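Glucanase/chitosanase (Paenibacillus fukuinensis, PDB 4ZY9) binds chitosan through this CBM32 module, a β-sandwich taken from a longer enzyme that probably hydrolyses chitosan and β-glucans. Local coordinates at residues S18-E21 against F25-S28; T36-S41 against N66-Y71; T87-V92 against Y114-G119; G55-V60 against V79-G84; S73-Q78 against G101-T106. The protein carries 1 engineered substitution. One frame throughout, in Å; residues are numbered along the deposited sequence. Where two conformers were deposited one is given.

In the fold
All five contacts lie in one β-sandwich of the galactose-binding type, built from two antiparallel sheets. Contacts 1 and 2, with centres about 10 Å apart, share the loops around strand 39-40; E21 N meets A40 O there. Contacts 3 and 4, about 11 Å apart, lie on the other side of the chain's centre from contact 2. Contact 5 joins strand 75-80 to strand 102-107, and W67 ties it to contact 2. Along the chain contact 1 closes first, whereas contacts 2 and 4 both use strand 57-67 and interleave, as do contacts 4 and 5 through strand 75-80. This interleaving means that the two sheets are built from intermixed parts of the sequence.

Contact 1. Residues S18-E21 against F25-S28; sequences SSIE and FEAS
In I20, CG1 sits between the backbone N and the carbonyl carbon (chi1 66°), which places the methyl CG2 against F25 O. E21 runs out extended with CG opposite its own N (chi1 -170°). F25 holds CG opposite its carbonyl carbon and beside N, which brings the ring alongside the extended E21, the two side chains pointing the same way. The methyl CG2 of I20 rests on backbone, 3.6 Å from F25 O and in contact with E26 CA and A27 N as well. The longer branch of I20 reaches past them, CD1 coming to 4.3 Å of E26 CG. Over one face of the F25 ring lies the carboxylate of E21, the two planes 39° apart, with OE1 3.5 Å from CE2; this is contact without a hydrogen bond, and E21 CB keeps 4.1 Å from F25 CD2. With F25 cut back to an alanine, the E21 carboxylate would probably lose the ring surface beside it, and the packing on A40 and R38 would be reduced. The carboxylate of E26 turns back to G24 N and to R29. Backbone bonds from both E21 and F25 to A40 fasten the loop to strand 39-40. The arrangement is that of a loop folded on itself after strand 14-17, at the surface of the β-sandwich of a CBM32 module.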
# COMPACT_ATOMS: atom_id res chain seq x y z
N SER A 18 -0.36 -4.95 8.63
CA SER A 18 0.33 -5.74 9.59
C SER A 18 0.18 -5.15 11.00
O SER A 18 0.13 -5.95 11.98
CB SER A 18 1.85 -5.68 9.29
OG SER A 18 2.27 -4.36 9.04
N SER A 19 0.06 -3.88 11.21
CA SER A 19 -0.10 -3.26 12.52
C SER A 19 -0.63 -1.85 12.28
O SER A 19 -0.51 -1.30 11.10
CB SER A 19 1.15 -3.20 13.32
OG SER A 19 2.09 -2.34 12.75
N ILE A 20 -1.10 -1.21 13.33
CA ILE A 20 -1.44 0.17 13.30
C ILE A 20 -0.85 0.83 14.54
O ILE A 20 -0.65 0.16 15.60
CB ILE A 20 -2.98 0.48 13.21
CG1 ILE A 20 -3.71 0.03 14.50
CG2 ILE A 20 -3.55 -0.16 11.93
CD1 ILE A 20 -5.12 0.46 14.42
N GLU A 21 -0.58 2.09 14.49
CA GLU A 21 -0.01 2.83 15.58
C GLU A 21 -1.01 2.92 16.71
O GLU A 21 -0.53 2.84 17.92
CB GLU A 21 0.42 4.23 15.13
CG GLU A 21 1.26 4.98 16.17
CD GLU A 21 1.43 6.41 15.75
OE1 GLU A 21 0.89 7.39 16.37
OE2 GLU A 21 2.10 6.63 14.77
N PHE A 25 -5.32 5.65 13.06
CA PHE A 25 -4.24 5.33 12.06
C PHE A 25 -4.51 4.02 11.41
O PHE A 25 -3.57 3.34 10.94
CB PHE A 25 -2.91 5.34 12.79
CG PHE A 25 -2.55 6.73 13.28
CD1 PHE A 25 -2.24 7.71 12.36
CD2 PHE A 25 -2.55 7.08 14.64
CE1 PHE A 25 -1.92 9.02 12.76
CE2 PHE A 25 -2.16 8.35 15.02
CZ PHE A 25 -1.83 9.29 14.11
N GLU A 26 -5.77 3.67 11.32
CA GLU A 26 -6.21 2.41 10.72
C GLU A 26 -5.78 2.32 9.24
O GLU A 26 -5.61 3.34 8.53
CB GLU A 26 -7.73 2.28 10.78
CG GLU A 26 -8.32 2.16 12.19
CD GLU A 26 -8.41 3.51 12.92
OE1 GLU A 26 -8.29 4.57 12.31
OE2 GLU A 26 -8.60 3.49 14.20
N ALA A 27 -5.65 1.11 8.78
CA ALA A 27 -5.28 0.85 7.36
C ALA A 27 -6.23 1.56 6.41
O ALA A 27 -5.78 2.10 5.40
CB ALA A 27 -5.27 -0.64 7.12
N SER A 28 -7.51 1.59 6.75
CA SER A 28 -8.50 2.26 5.93
C SER A 28 -8.16 3.69 5.59
O SER A 28 -8.64 4.22 4.61
CB SER A 28 -9.95 2.17 6.63
OG SER A 28 -9.90 2.99 7.81

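Contact 2. Residues T36-S41 against N66-Y71; sequences TTRWAS and NWEAAY
R38 is the residue of segment 36-41 that meets E68. Its CG stands between the backbone N and the carbonyl carbon (chi1 59°), and the chain then runs extended to NE, crossing over the bent side chain of E68. CD lies 3.6 Å from E68 CG, an aliphatic contact that precedes the charged one. Beyond it the guanidinium stacks on the carboxylate, the planes 16° apart, with E68 CD set toward the rim of one face. The salt bridge is therefore of charges alone: R38 NH1 and E68 OE1 are 3.6 Å apart, but the oxygen lies well out of the guanidinium plane. The stronger hydrogen bond of NH1 goes to S129 OG, which also bonds W39 O, the next residue along. W39 then gives NE1 to S19 O. On the acid's side, A70 N binds E68 OE1 at 2.9 Å from above the carboxylate plane, and a water donates to the same oxygen at 2.7 Å, its own bond from R38 NH1 being weak at 3.2 Å. One oxygen thus has two donors and a nearby cation, which would probably favour an ionised E68, while R38 holds it by charge and stacking rather than by direct hydrogen bonds.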
# COMPACT_ATOMS: atom_id res chain seq x y z
N THR A 36 -5.57 14.19 4.58
CA THR A 36 -5.71 14.66 5.93
C THR A 36 -5.74 13.56 6.94
O THR A 36 -5.78 13.82 8.19
CB THR A 36 -7.03 15.46 6.14
OG1 THR A 36 -8.20 14.66 5.93
CG2 THR A 36 -7.05 16.67 5.11
N THR A 37 -5.63 12.31 6.51
CA THR A 37 -5.71 11.11 7.36
C THR A 37 -4.66 10.13 6.79
O THR A 37 -4.30 10.20 5.59
CB THR A 37 -7.07 10.43 7.23
OG1 THR A 37 -7.23 10.05 5.81
CG2 THR A 37 -8.16 11.22 7.72
N ARG A 38 -4.13 9.29 7.64
CA ARG A 38 -3.12 8.29 7.18
C ARG A 38 -3.20 7.02 7.98
O ARG A 38 -3.58 7.03 9.17
CB ARG A 38 -1.73 8.93 7.34
CG ARG A 38 -1.30 9.39 8.76
CD ARG A 38 -0.07 10.18 8.68
NE ARG A 38 0.21 10.76 10.01
CZ ARG A 38 0.99 10.24 10.94
NH1 ARG A 38 1.74 9.15 10.68
NH2 ARG A 38 1.15 10.85 12.10
N TRP A 39 -2.86 5.92 7.31
CA TRP A 39 -2.41 4.73 8.03
C TRP A 39 -1.05 5.02 8.61
O TRP A 39 -0.19 5.61 7.93
CB TRP A 39 -2.31 3.55 7.06
CG TRP A 39 -1.58 2.41 7.61
CD1 TRP A 39 -2.00 1.60 8.73
CD2 TRP A 39 -0.34 1.84 7.17
NE1 TRP A 39 -1.07 0.65 8.95
CE2 TRP A 39 -0.04 0.73 8.03
CE3 TRP A 39 0.58 2.14 6.15
CZ2 TRP A 39 1.04 -0.11 7.83
CZ3 TRP A 39 1.66 1.37 5.99
CH2 TRP A 39 1.91 0.24 6.82
N ALA A 40 -0.79 4.52 9.80
CA ALA A 40 0.60 4.50 10.35
C ALA A 40 0.73 3.14 11.05
O ALA A 40 -0.20 2.76 11.83
CB ALA A 40 0.82 5.64 11.33
N SER A 41 1.81 2.46 10.84
CA SER A 41 2.06 1.15 11.47
C SER A 41 2.58 1.36 12.88
O SER A 41 2.94 2.46 13.31
CB SER A 41 3.20 0.44 10.64
OG SER A 41 4.45 0.97 10.82
N ASN A 66 1.31 8.13 -1.47
CA ASN A 66 1.63 9.43 -0.91
C ASN A 66 2.08 9.23 0.51
O ASN A 66 1.25 9.00 1.41
CB ASN A 66 0.43 10.33 -0.99
CG ASN A 66 0.69 11.72 -0.35
OD1 ASN A 66 1.75 12.03 0.02
ND2 ASN A 66 -0.36 12.55 -0.40
N TRP A 67 3.38 9.16 0.70
CA TRP A 67 3.97 8.93 2.00
C TRP A 67 3.92 10.02 2.97
O TRP A 67 4.12 11.20 2.57
CB TRP A 67 5.43 8.54 1.80
CG TRP A 67 5.72 7.24 1.08
CD1 TRP A 67 6.11 7.08 -0.16
CD2 TRP A 67 5.71 5.93 1.67
NE1 TRP A 67 6.29 5.77 -0.45
CE2 TRP A 67 6.00 5.04 0.67
CE3 TRP A 67 5.35 5.38 2.93
CZ2 TRP A 67 6.12 3.65 0.92
CZ3 TRP A 67 5.49 4.06 3.15
CH2 TRP A 67 5.80 3.20 2.16
N GLU A 68 3.72 9.73 4.25
CA GLU A 68 4.05 10.65 5.27
C GLU A 68 5.60 10.62 5.49
O GLU A 68 6.29 9.88 4.87
CB GLU A 68 3.18 10.30 6.50
CG GLU A 68 3.22 11.29 7.73
CD GLU A 68 4.18 10.89 8.80
OE1 GLU A 68 4.75 9.80 8.84
OE2 GLU A 68 4.41 11.79 9.67
N ALA A 69 6.06 11.45 6.44
CA ALA A 69 7.50 11.52 6.68
C ALA A 69 8.06 10.13 6.89
O ALA A 69 9.22 9.87 6.61
CB ALA A 69 7.79 12.39 7.89
N ALA A 70 7.32 9.24 7.54
CA ALA A 70 7.80 7.90 7.88
C ALA A 70 7.68 6.99 6.68
O ALA A 70 6.70 6.12 6.59
CB ALA A 70 7.07 7.42 9.11
N TYR A 71 8.54 7.18 5.69
CA TYR A 71 8.46 6.43 4.46
C TYR A 71 9.30 5.12 4.46
O TYR A 71 10.19 4.96 5.32
CB TYR A 71 8.86 7.33 3.26
CG TYR A 71 10.35 7.72 3.25
CD1 TYR A 71 10.76 8.85 3.92
CD2 TYR A 71 11.30 6.96 2.64
CE1 TYR A 71 12.10 9.21 3.95
CE2 TYR A 71 12.64 7.32 2.68
CZ TYR A 71 13.00 8.45 3.32
OH TYR A 71 14.36 8.83 3.29
O HOH W 1 4.84 8.76 11.34

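Contact 3. Residues T87-V92 against Y114-G119; sequences TNWTTV and YVRMHG. Engineered in segment 114-119: M117 (natural residue Val).
R116 lies flat against W89 in a cation-pi stack on one sheet of the β-sandwich, spanning strand 75-80, which runs between strands 114-122 and 90-95. Following R116 outward from the backbone, CB comes first, over the six-membered ring as a CH-pi contact, 3.6 Å from W89 CZ3. CD then moves along the indole to 3.8 Å from CZ2, and the chain bends at chi3 (72°), which turns the end of the side chain across the ring system. NE lies over the middle of the indole, 3.6 Å from CE2. CZ follows above the five-membered ring, 3.8 Å from its centroid and 18° off the ring normal. The guanidinium and indole planes are only 5° apart, and the overlap is carried by NE, CZ and NH2, while NH1 stands at the margin, 3.9 Å from W89 NE1. NH2 finishes the run 3.5 Å from CD1, and its position is fixed further by a hydrogen bond to Q78 OE1 on the intervening strand. Beside this stack, W89 CH2 meets Y114 CB at 3.8 Å, whereas the phenol of Y114 leads away to S83 O. W49 on strand 48-54 adds a second cation-pi partner for R116. M117, an engineered methionine modelled as selenomethionine, turns the other way, into the core against L65 and F133. The guanidinium is covered on both faces: opposite the indole, H118 CD2 sits 3.7 Å above its plane, near the centre.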
# COMPACT_ATOMS: atom_id res chain seq x y z
N THR A 87 -2.52 -15.17 0.12
CA THR A 87 -1.29 -15.82 0.51
C THR A 87 -0.30 -15.98 -0.69
O THR A 87 0.94 -16.14 -0.46
CB THR A 87 -1.54 -17.24 1.15
OG1 THR A 87 -2.05 -18.05 0.15
CG2 THR A 87 -2.48 -17.20 2.33
N ASN A 88 -0.82 -15.94 -1.91
CA ASN A 88 0.02 -16.07 -3.10
C ASN A 88 0.13 -14.65 -3.70
O ASN A 88 -0.83 -14.11 -4.21
CB ASN A 88 -0.63 -17.00 -4.09
CG ASN A 88 -0.91 -18.35 -3.54
OD1 ASN A 88 -2.10 -18.80 -3.52
ND2 ASN A 88 0.20 -19.05 -3.22
N TRP A 89 1.35 -14.14 -3.61
CA TRP A 89 1.72 -12.75 -3.95
C TRP A 89 2.77 -12.79 -5.05
O TRP A 89 3.70 -13.61 -5.01
CB TRP A 89 2.30 -11.95 -2.80
CG TRP A 89 1.37 -11.70 -1.64
CD1 TRP A 89 1.35 -12.37 -0.46
CD2 TRP A 89 0.34 -10.72 -1.56
NE1 TRP A 89 0.39 -11.86 0.36
CE2 TRP A 89 -0.28 -10.85 -0.25
CE3 TRP A 89 -0.14 -9.72 -2.45
CZ2 TRP A 89 -1.27 -10.05 0.18
CZ3 TRP A 89 -1.17 -8.97 -2.01
CH2 TRP A 89 -1.81 -9.15 -0.70
N THR A 90 2.62 -11.92 -6.06
CA THR A 90 3.64 -11.67 -7.06
C THR A 90 4.11 -10.24 -6.91
O THR A 90 3.30 -9.28 -6.91
CB THR A 90 3.08 -11.86 -8.45
OG1 THR A 90 2.70 -13.25 -8.63
CG2 THR A 90 4.13 -11.62 -9.47
N THR A 91 5.43 -10.06 -6.77
CA THR A 91 6.02 -8.75 -6.78
C THR A 91 6.04 -8.11 -8.12
O THR A 91 6.45 -8.80 -9.09
CB THR A 91 7.45 -8.82 -6.16
OG1 THR A 91 7.23 -9.31 -4.84
CG2 THR A 91 8.17 -7.54 -6.26
N VAL A 92 5.55 -6.92 -8.23
CA VAL A 92 5.58 -6.13 -9.50
C VAL A 92 6.52 -4.98 -9.47
O VAL A 92 6.79 -4.43 -10.59
CB VAL A 92 4.15 -5.74 -9.88
CG1 VAL A 92 3.32 -6.95 -10.05
CG2 VAL A 92 3.58 -4.73 -8.92
N TYR A 114 -6.20 -8.20 -4.62
CA TYR A 114 -5.48 -7.54 -3.54
C TYR A 114 -4.20 -6.91 -3.99
O TYR A 114 -3.48 -7.53 -4.80
CB TYR A 114 -5.18 -8.51 -2.39
CG TYR A 114 -6.33 -9.30 -1.87
CD1 TYR A 114 -7.19 -8.81 -0.91
CD2 TYR A 114 -6.64 -10.55 -2.41
CE1 TYR A 114 -8.27 -9.55 -0.40
CE2 TYR A 114 -7.75 -11.31 -1.92
CZ TYR A 114 -8.47 -10.79 -0.93
OH TYR A 114 -9.60 -11.52 -0.49
N VAL A 115 -3.87 -5.73 -3.47
CA VAL A 115 -2.65 -5.03 -3.86
C VAL A 115 -1.96 -4.61 -2.56
O VAL A 115 -2.65 -4.00 -1.70
CB VAL A 115 -2.96 -3.82 -4.76
CG1 VAL A 115 -1.65 -3.13 -5.15
CG2 VAL A 115 -3.74 -4.26 -5.95
N ARG A 116 -0.71 -4.95 -2.38
CA ARG A 116 0.02 -4.76 -1.16
C ARG A 116 1.25 -3.90 -1.34
O ARG A 116 1.98 -4.09 -2.32
CB ARG A 116 0.47 -6.12 -0.61
CG ARG A 116 1.11 -6.10 0.78
CD ARG A 116 1.12 -7.41 1.56
NE ARG A 116 2.07 -8.37 1.00
CZ ARG A 116 2.61 -9.40 1.70
NH1 ARG A 116 2.20 -9.61 2.93
NH2 ARG A 116 3.51 -10.14 1.14
N MSE A 117 1.50 -3.06 -0.39
CA MSE A 117 2.83 -2.41 -0.18
C MSE A 117 3.48 -3.13 0.96
O MSE A 117 2.89 -3.17 2.08
CB MSE A 117 2.63 -0.96 0.16
CG MSE A 117 3.91 -0.12 0.17
SE MSE A 117 5.19 -0.54 1.66
CE MSE A 117 4.06 -0.16 3.19
N HIS A 118 4.56 -3.86 0.74
CA HIS A 118 5.30 -4.58 1.76
C HIS A 118 6.64 -3.90 1.97
O HIS A 118 7.42 -3.81 1.04
CB HIS A 118 5.47 -6.07 1.36
CG HIS A 118 6.06 -6.90 2.40
ND1 HIS A 118 7.39 -6.97 2.62
CD2 HIS A 118 5.46 -7.62 3.37
CE1 HIS A 118 7.62 -7.74 3.68
NE2 HIS A 118 6.47 -8.13 4.15
N GLY A 119 6.88 -3.41 3.13
CA GLY A 119 8.01 -2.63 3.41
C GLY A 119 8.98 -3.31 4.33
O GLY A 119 8.58 -3.88 5.39

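Contact 4. Residues G55-V60 against V79-G84; sequences GSSQTV and VSNDSG
S57 OG is the polar centre of this contact, taken by N81 and by two waters. It donates to N81 OD1 at 2.6 Å, arriving in the carbonyl plane and on a lone pair, with a C=O...donor angle of 139°. N81 reaches it because its CG is turned opposite the backbone N (chi1 -162°), which carries the amide across to strand 57-67. One water donates to S57 OG at 2.8 Å and accepts from N81 ND2, weakly, at 3.3 Å, closing a small ring around the amide. A second water gives N81 O a bond of 3.0 Å, while its link to S57 OG is long and weak. Deeper in, the contact turns apolar: V60 CG2 and V79 CG1 approach to 4.3 Å, a loose contact that holds for the V60 conformer given. V79 also lies against R110 and A112 of strand 109-112, a strand beside 57-67. Past N81 the chain is held by D82, whose OD2 takes the backbone N of both T87 and N88. The chemistry implies a polar, hydrated rim over a small hydrophobic pair: one direct side-chain bond joins N81, just past strand 75-80, to S57, and two waters add bridges, each with one weak leg.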
# COMPACT_ATOMS: atom_id res chain seq x y z
N GLY A 55 -12.31 -5.80 -3.99
CA GLY A 55 -13.73 -6.25 -3.95
C GLY A 55 -13.95 -7.41 -4.89
O GLY A 55 -14.85 -8.22 -4.69
N SER A 56 -13.16 -7.52 -5.92
CA SER A 56 -13.29 -8.47 -7.05
C SER A 56 -11.98 -8.45 -7.78
O SER A 56 -11.14 -7.52 -7.51
CB SER A 56 -14.44 -8.09 -7.97
OG SER A 56 -14.24 -6.85 -8.63
N SER A 57 -11.79 -9.41 -8.65
CA SER A 57 -10.62 -9.38 -9.54
C SER A 57 -10.66 -8.19 -10.50
O SER A 57 -11.65 -8.07 -11.26
CB SER A 57 -10.53 -10.68 -10.28
OG SER A 57 -10.29 -11.73 -9.38
N GLN A 58 -9.59 -7.40 -10.60
CA GLN A 58 -9.59 -6.27 -11.50
C GLN A 58 -8.26 -6.18 -12.22
O GLN A 58 -7.28 -6.66 -11.73
CB GLN A 58 -9.86 -5.02 -10.71
CG GLN A 58 -11.29 -4.98 -10.22
CD GLN A 58 -11.75 -3.59 -10.31
OE1 GLN A 58 -11.67 -2.88 -9.33
NE2 GLN A 58 -12.08 -3.12 -11.50
N THR A 59 -8.24 -5.53 -13.40
CA THR A 59 -7.05 -5.24 -14.06
C THR A 59 -6.33 -4.11 -13.33
O THR A 59 -6.98 -3.07 -13.12
CB THR A 59 -7.40 -4.85 -15.52
OG1 THR A 59 -7.93 -6.01 -16.14
CG2 THR A 59 -6.12 -4.54 -16.21
N VAL A 60 -5.10 -4.27 -13.04
CA VAL A 60 -4.32 -3.25 -12.40
C VAL A 60 -2.97 -3.11 -13.07
O VAL A 60 -2.30 -4.12 -13.49
CB VAL A 60 -4.13 -3.49 -10.91
CG1 VAL A 60 -5.35 -3.82 -10.16
CG2 VAL A 60 -3.26 -4.62 -10.75
N VAL A 79 0.87 -8.13 -5.83
CA VAL A 79 -0.51 -8.36 -6.17
C VAL A 79 -0.84 -9.83 -5.90
O VAL A 79 -0.00 -10.71 -6.08
CB VAL A 79 -0.80 -7.98 -7.64
CG1 VAL A 79 -0.69 -6.43 -7.82
CG2 VAL A 79 0.04 -8.71 -8.66
N SER A 80 -2.12 -10.03 -5.65
CA SER A 80 -2.66 -11.40 -5.48
C SER A 80 -4.05 -11.47 -6.12
O SER A 80 -4.86 -10.55 -5.98
CB SER A 80 -2.76 -11.76 -4.00
OG SER A 80 -3.56 -12.97 -3.83
N ASN A 81 -4.30 -12.59 -6.86
CA ASN A 81 -5.61 -12.88 -7.36
C ASN A 81 -6.21 -14.10 -6.63
O ASN A 81 -7.15 -14.72 -7.17
CB ASN A 81 -5.55 -13.09 -8.88
CG ASN A 81 -6.90 -12.95 -9.47
OD1 ASN A 81 -7.76 -12.22 -9.03
ND2 ASN A 81 -7.11 -13.66 -10.59
N ASP A 82 -5.81 -14.36 -5.40
CA ASP A 82 -6.56 -15.32 -4.56
C ASP A 82 -7.92 -14.71 -4.28
O ASP A 82 -8.15 -13.53 -4.25
CB ASP A 82 -5.85 -15.43 -3.24
CG ASP A 82 -4.48 -16.09 -3.29
OD1 ASP A 82 -4.26 -17.07 -4.01
OD2 ASP A 82 -3.55 -15.66 -2.60
N SER A 83 -8.91 -15.61 -4.09
CA SER A 83 -10.24 -15.15 -3.73
C SER A 83 -10.42 -14.90 -2.22
O SER A 83 -11.08 -13.91 -1.82
CB SER A 83 -11.34 -16.07 -4.16
OG SER A 83 -10.97 -17.41 -3.90
N GLY A 84 -9.85 -15.79 -1.41
CA GLY A 84 -9.88 -15.63 0.01
C GLY A 84 -8.76 -14.81 0.58
O GLY A 84 -8.25 -13.91 -0.10
O HOH W 2 -10.37 -13.95 -11.11
O HOH W 3 -10.04 -14.70 -7.85

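Contact 5. Residues S73-Q78 against G101-T106; sequences SSYTIQ and GIDDIT
Y75 and D103 approach from opposite directions, the phenol OH donating to D103 OD2 at 2.6 Å. The oxygen sits at the edge of the ring, near its plane, and is itself met 36° out of the carboxylate plane. Y75 CG lies between the backbone N and the carbonyl carbon (chi1 67°), which sends the phenol toward strand 102-107. Also at the ring edge is I105, whose CD1 lies 3.6 Å from Y75 OH. The same methyl stands 4.0 Å from I77 CG1 in the conformer given. One shell out, W67 NE1 gives D103 OD2 a second hydrogen bond, which would help hold the carboxylate in place. L65 and V63 of strand 57-67 back Y75 and I77, while Y93 lies against I105. A phenylalanine in place of Y75 would probably leave D103 OD2 with W67 as its remaining donor here, and set the carboxylate freer to turn. The axes of the short segments 75-78 and 102-106 approach to 10.3 Å with a crossing angle of -44°, each from a different sheet: the face-to-face packing of a β-sandwich core, with a polar bond from the buried tyrosine to a partly exposed aspartate at its border.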
# COMPACT_ATOMS: atom_id res chain seq x y z
N SER A 73 12.20 3.05 2.61
CA SER A 73 13.24 3.08 1.63
C SER A 73 13.41 1.75 0.92
O SER A 73 13.89 1.77 -0.22
CB SER A 73 14.56 3.56 2.24
OG SER A 73 15.04 2.68 3.21
N SER A 74 13.04 0.62 1.56
CA SER A 74 12.94 -0.60 0.85
C SER A 74 11.53 -1.08 0.88
O SER A 74 11.05 -1.24 2.04
CB SER A 74 13.90 -1.74 1.36
OG SER A 74 15.26 -1.40 1.12
N TYR A 75 10.89 -1.30 -0.22
CA TYR A 75 9.52 -1.90 -0.27
C TYR A 75 9.31 -2.52 -1.55
O TYR A 75 10.04 -2.26 -2.58
CB TYR A 75 8.46 -0.90 0.04
CG TYR A 75 8.31 0.21 -1.02
CD1 TYR A 75 7.33 0.04 -1.99
CD2 TYR A 75 8.99 1.40 -0.94
CE1 TYR A 75 7.16 1.03 -2.97
CE2 TYR A 75 8.72 2.43 -1.86
CZ TYR A 75 7.77 2.18 -2.82
OH TYR A 75 7.48 3.15 -3.80
N THR A 76 8.30 -3.36 -1.61
CA THR A 76 7.76 -3.91 -2.85
C THR A 76 6.31 -3.57 -2.99
O THR A 76 5.60 -3.29 -1.97
CB THR A 76 7.91 -5.48 -2.91
OG1 THR A 76 7.36 -6.02 -1.71
CG2 THR A 76 9.45 -5.90 -2.85
N ILE A 77 5.85 -3.60 -4.20
CA ILE A 77 4.42 -3.63 -4.55
C ILE A 77 4.10 -5.02 -4.99
O ILE A 77 4.82 -5.55 -5.87
CB ILE A 77 4.02 -2.57 -5.61
CG1 ILE A 77 4.39 -1.22 -5.17
CG2 ILE A 77 2.54 -2.72 -5.93
CD1 ILE A 77 3.64 -0.75 -3.95
N GLN A 78 3.08 -5.62 -4.44
CA GLN A 78 2.72 -7.02 -4.74
C GLN A 78 1.27 -7.15 -5.03
O GLN A 78 0.45 -6.34 -4.54
CB GLN A 78 3.09 -7.92 -3.59
CG GLN A 78 4.51 -7.73 -3.09
CD GLN A 78 4.84 -8.59 -1.91
OE1 GLN A 78 3.91 -9.05 -1.24
NE2 GLN A 78 6.11 -8.62 -1.47
N GLY A 101 7.78 10.94 -0.06
CA GLY A 101 6.94 11.82 -0.83
C GLY A 101 5.93 11.11 -1.65
O GLY A 101 5.29 10.17 -1.17
N ILE A 102 5.79 11.46 -2.93
CA ILE A 102 4.93 10.66 -3.83
C ILE A 102 5.77 9.66 -4.54
O ILE A 102 6.94 10.05 -5.02
CB ILE A 102 4.25 11.63 -4.86
CG1 ILE A 102 3.36 12.63 -4.12
CG2 ILE A 102 3.53 10.86 -5.89
CD1 ILE A 102 2.88 13.83 -4.90
N ASP A 103 5.33 8.41 -4.60
CA ASP A 103 5.90 7.35 -5.42
C ASP A 103 4.83 6.95 -6.35
O ASP A 103 3.69 6.73 -5.91
CB ASP A 103 6.37 6.17 -4.61
CG ASP A 103 7.61 6.45 -3.81
OD1 ASP A 103 8.28 7.50 -4.01
OD2 ASP A 103 7.86 5.58 -2.91
N ASP A 104 5.03 6.86 -7.63
CA ASP A 104 3.96 6.50 -8.60
C ASP A 104 4.56 5.49 -9.54
O ASP A 104 5.61 5.87 -10.22
CB ASP A 104 3.43 7.78 -9.23
CG ASP A 104 2.17 7.59 -10.01
OD1 ASP A 104 1.83 6.49 -10.41
OD2 ASP A 104 1.60 8.59 -10.36
N ILE A 105 4.06 4.29 -9.60
CA ILE A 105 4.66 3.15 -10.24
C ILE A 105 3.73 2.51 -11.18
O ILE A 105 2.61 2.19 -10.83
CB ILE A 105 5.11 2.08 -9.20
CG1 ILE A 105 5.98 2.69 -8.08
CG2 ILE A 105 5.75 0.87 -9.86
CD1 ILE A 105 5.53 2.34 -6.69
N THR A 106 4.18 2.31 -12.44
CA THR A 106 3.41 1.62 -13.47
C THR A 106 4.11 0.27 -13.84
O THR A 106 5.36 0.25 -13.86
CB THR A 106 3.24 2.56 -14.68
OG1 THR A 106 2.32 3.60 -14.32
CG2 THR A 106 2.60 1.83 -15.82